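Long-range contact in titin (PDB 2J8H), which forms a tandem of immunoglobulin domains in the A-band part of the elastic muscle protein, which probably serves there as a rigid structural element: residues N148-Q152 / V163-E169. Residues are numbered along the deposited sequence; the frame is centred on the assembly and turned at random.
Sequences NGHYQ and VFPNGVE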
ATOM      1  N   ASN A 148      11.706 -28.826 -27.584  1.00 52.56           N
ATOM      2  CA  ASN A 148      11.862 -29.636 -28.792  1.00 50.75           C
ATOM      3  C   ASN A 148      13.362 -29.765 -29.070  1.00 48.43           C
ATOM      4  O   ASN A 148      14.160 -29.600 -28.152  1.00 46.68           O
ATOM      5  CB  ASN A 148      11.140 -28.936 -29.944  1.00 51.39           C
ATOM      6  CG  ASN A 148      11.483 -27.446 -30.035  1.00 51.36           C
ATOM      7  OD1 ASN A 148      12.568 -27.016 -29.639  1.00 46.47           O
ATOM      8  ND2 ASN A 148      10.547 -26.661 -30.566  1.00 53.29           N
ATOM      9  N   GLY A 149      13.755 -29.998 -30.314  1.00 45.87           N
ATOM     10  CA  GLY A 149      15.169 -30.049 -30.667  1.00 45.24           C
ATOM     11  C   GLY A 149      15.905 -28.730 -30.700  1.00 43.59           C
ATOM     12  O   GLY A 149      17.114 -28.700 -30.878  1.00 42.61           O
ATOM     13  N   HIS A 150      15.182 -27.632 -30.517  1.00 42.80           N
ATOM     14  CA  HIS A 150      15.730 -26.303 -30.682  1.00 42.61           C
ATOM     15  C   HIS A 150      15.779 -25.529 -29.376  1.00 41.95           C
ATOM     16  O   HIS A 150      16.823 -24.963 -29.020  1.00 40.86           O
ATOM     17  CB  HIS A 150      14.886 -25.544 -31.720  1.00 43.16           C
ATOM     18  CG  HIS A 150      15.510 -24.266 -32.196  1.00 42.90           C
ATOM     19  ND1 HIS A 150      16.367 -24.213 -33.275  1.00 46.18           N
ATOM     20  CD2 HIS A 150      15.387 -22.998 -31.750  1.00 44.17           C
ATOM     21  CE1 HIS A 150      16.736 -22.958 -33.474  1.00 47.96           C
ATOM     22  NE2 HIS A 150      16.165 -22.204 -32.552  1.00 44.60           N
ATOM     23  N   TYR A 151      14.655 -25.479 -28.668  1.00 41.11           N
ATOM     24  CA  TYR A 151      14.594 -24.736 -27.426  1.00 41.96           C
ATOM     25  C   TYR A 151      14.604 -25.649 -26.233  1.00 41.32           C
ATOM     26  O   TYR A 151      14.095 -26.765 -26.294  1.00 40.14           O
ATOM     27  CB  TYR A 151      13.294 -23.922 -27.339  1.00 42.73           C
ATOM     28  CG  TYR A 151      12.965 -22.982 -28.468  1.00 41.37           C
ATOM     29  CD1 TYR A 151      12.009 -23.308 -29.416  1.00 42.58           C
ATOM     30  CD2 TYR A 151      13.549 -21.729 -28.539  1.00 42.76           C
ATOM     31  CE1 TYR A 151      11.678 -22.430 -30.438  1.00 42.68           C
ATOM     32  CE2 TYR A 151      13.222 -20.857 -29.544  1.00 43.24           C
ATOM     33  CZ  TYR A 151      12.281 -21.195 -30.470  1.00 43.19           C
ATOM     34  OH  TYR A 151      11.956 -20.282 -31.442  1.00 44.52           O
ATOM     35  N   GLN A 152      15.126 -25.142 -25.123  1.00 41.91           N
ATOM     36  CA  GLN A 152      14.894 -25.778 -23.833  1.00 42.49           C
ATOM     37  C   GLN A 152      14.265 -24.769 -22.899  1.00 42.87           C
ATOM     38  O   GLN A 152      14.797 -23.671 -22.724  1.00 42.86           O
ATOM     39  CB  GLN A 152      16.193 -26.323 -23.219  1.00 42.66           C
ATOM     40  CG  GLN A 152      16.015 -26.983 -21.852  1.00 41.60           C
ATOM     41  CD  GLN A 152      15.191 -28.233 -21.896  1.00 43.77           C
ATOM     42  OE1 GLN A 152      15.394 -29.104 -22.753  1.00 41.77           O
ATOM     43  NE2 GLN A 152      14.272 -28.367 -20.947  1.00 42.80           N
ATOM     44  N   VAL A 163      16.084 -21.337 -23.094  1.00 44.42           N
ATOM     45  CA  VAL A 163      17.481 -21.572 -23.465  1.00 43.58           C
ATOM     46  C   VAL A 163      17.591 -22.038 -24.930  1.00 43.58           C
ATOM     47  O   VAL A 163      16.735 -22.780 -25.454  1.00 43.25           O
ATOM     48  CB  VAL A 163      18.148 -22.594 -22.543  1.00 43.11           C
ATOM     49  CG1 VAL A 163      19.659 -22.660 -22.802  1.00 41.46           C
ATOM     50  CG2 VAL A 163      17.857 -22.286 -21.060  1.00 43.59           C
ATOM     51  N   PHE A 164      18.676 -21.618 -25.568  1.00 42.86           N
ATOM     52  CA  PHE A 164      19.021 -22.025 -26.928  1.00 42.98           C
ATOM     53  C   PHE A 164      20.249 -22.927 -26.819  1.00 42.74           C
ATOM     54  O   PHE A 164      21.348 -22.485 -27.081  1.00 42.90           O
ATOM     55  CB  PHE A 164      19.322 -20.768 -27.757  1.00 43.36           C
ATOM     56  CG  PHE A 164      18.121 -19.865 -27.933  1.00 43.45           C
ATOM     57  CD1 PHE A 164      17.749 -18.965 -26.944  1.00 45.62           C
ATOM     58  CD2 PHE A 164      17.329 -19.951 -29.060  1.00 44.72           C
ATOM     59  CE1 PHE A 164      16.626 -18.159 -27.091  1.00 43.70           C
ATOM     60  CE2 PHE A 164      16.214 -19.139 -29.212  1.00 43.88           C
ATOM     61  CZ  PHE A 164      15.864 -18.253 -28.215  1.00 44.55           C
ATOM     62  N   PRO A 165      20.071 -24.199 -26.395  1.00 43.36           N
ATOM     63  CA  PRO A 165      21.212 -25.043 -26.039  1.00 42.87           C
ATOM     64  C   PRO A 165      22.174 -25.371 -27.179  1.00 42.87           C
ATOM     65  O   PRO A 165      23.331 -25.741 -26.927  1.00 42.10           O
ATOM     66  CB  PRO A 165      20.550 -26.315 -25.507  1.00 42.78           C
ATOM     67  CG  PRO A 165      19.221 -26.344 -26.127  1.00 42.74           C
ATOM     68  CD  PRO A 165      18.799 -24.922 -26.212  1.00 43.31           C
ATOM     69  N   ASN A 166      21.706 -25.252 -28.416  1.00 43.13           N
ATOM     70  CA  ASN A 166      22.511 -25.583 -29.564  1.00 43.82           C
ATOM     71  C   ASN A 166      23.350 -24.382 -30.007  1.00 44.14           C
ATOM     72  O   ASN A 166      24.134 -24.493 -30.943  1.00 44.30           O
ATOM     73  CB  ASN A 166      21.630 -26.015 -30.742  1.00 43.69           C
ATOM     74  CG  ASN A 166      20.624 -27.092 -30.377  1.00 44.99           C
ATOM     75  OD1 ASN A 166      20.918 -28.017 -29.603  1.00 43.06           O
ATOM     76  ND2 ASN A 166      19.440 -27.012 -30.989  1.00 44.92           N
ATOM     77  N   GLY A 167      23.170 -23.239 -29.351  1.00 45.27           N
ATOM     78  CA  GLY A 167      23.758 -21.994 -29.815  1.00 45.64           C
ATOM     79  C   GLY A 167      22.777 -21.247 -30.693  1.00 45.96           C
ATOM     80  O   GLY A 167      22.156 -21.828 -31.581  1.00 45.11           O
ATOM     81  N   VAL A 168      22.659 -19.940 -30.479  1.00 46.46           N
ATOM     82  CA  VAL A 168      21.702 -19.153 -31.255  1.00 47.11           C
ATOM     83  C   VAL A 168      22.094 -19.047 -32.692  1.00 47.88           C
ATOM     84  O   VAL A 168      23.272 -18.977 -33.026  1.00 47.62           O
ATOM     85  CB  VAL A 168      21.507 -17.707 -30.740  1.00 47.67           C
ATOM     86  CG1 VAL A 168      20.775 -17.731 -29.430  1.00 47.85           C
ATOM     87  CG2 VAL A 168      22.830 -16.996 -30.629  1.00 48.90           C
ATOM     88  N   GLU A 169      21.066 -19.052 -33.527  1.00 48.54           N
ATOM     89  CA  GLU A 169      21.179 -18.862 -34.945  1.00 49.46           C
ATOM     90  C   GLU A 169      20.564 -17.501 -35.258  1.00 48.82           C
ATOM     91  O   GLU A 169      19.832 -16.938 -34.450  1.00 47.95           O
ATOM     92  CB  GLU A 169      20.409 -19.971 -35.646  1.00 49.38           C
ATOM     93  CG  GLU A 169      21.026 -21.351 -35.405  1.00 51.92           C
ATOM     94  CD  GLU A 169      20.062 -22.513 -35.654  1.00 53.82           C
ATOM     95  OE1 GLU A 169      18.965 -22.291 -36.221  1.00 59.55           O
ATOM     96  OE2 GLU A 169      20.412 -23.660 -35.275  1.00 61.06           O
TER
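Q152 and V163 close the pairing of strands 152-155 and 159-163 as an antiparallel hydrogen-bonded pair: Q152 N gives a nearly straight bond to V163 O (2.9 Å), and V163 N returns one to Q152 O (2.7 Å). Beyond it the two segments diverge into loops, bridged again where N166 ND2 donates to G149 O at 2.9 Å, the donor in the plane of the G149 carbonyl and the acceptor in the plane of the N166 amide. Between these bonds P165 sets CD 3.4 Å from H150 O. Y151 lies beside F164, pointing the same way, with CE2 of Y151 3.5 Å from CE2 of F164 and the rings inclined at 67°. H150, its CG anti to the backbone N (chi1 -168°), lays CD2 over the centre of the Y151 ring; its NE2 bonds to D172, while E169 OE1 lies at the ring edge near CE1. Replacing Y151 with alanine is likely to leave the H150 ring without the face it lies on and F164 without its aromatic neighbour. Behind this shell, N148 OD1 accepts from H150 N, an Asx turn, and from Y151 N, an Asx motif. Backbone groups and the N166 carboxamide thus fix how these immunoglobulin-domain loops sit together; the ring contacts add no hydrogen bond between them.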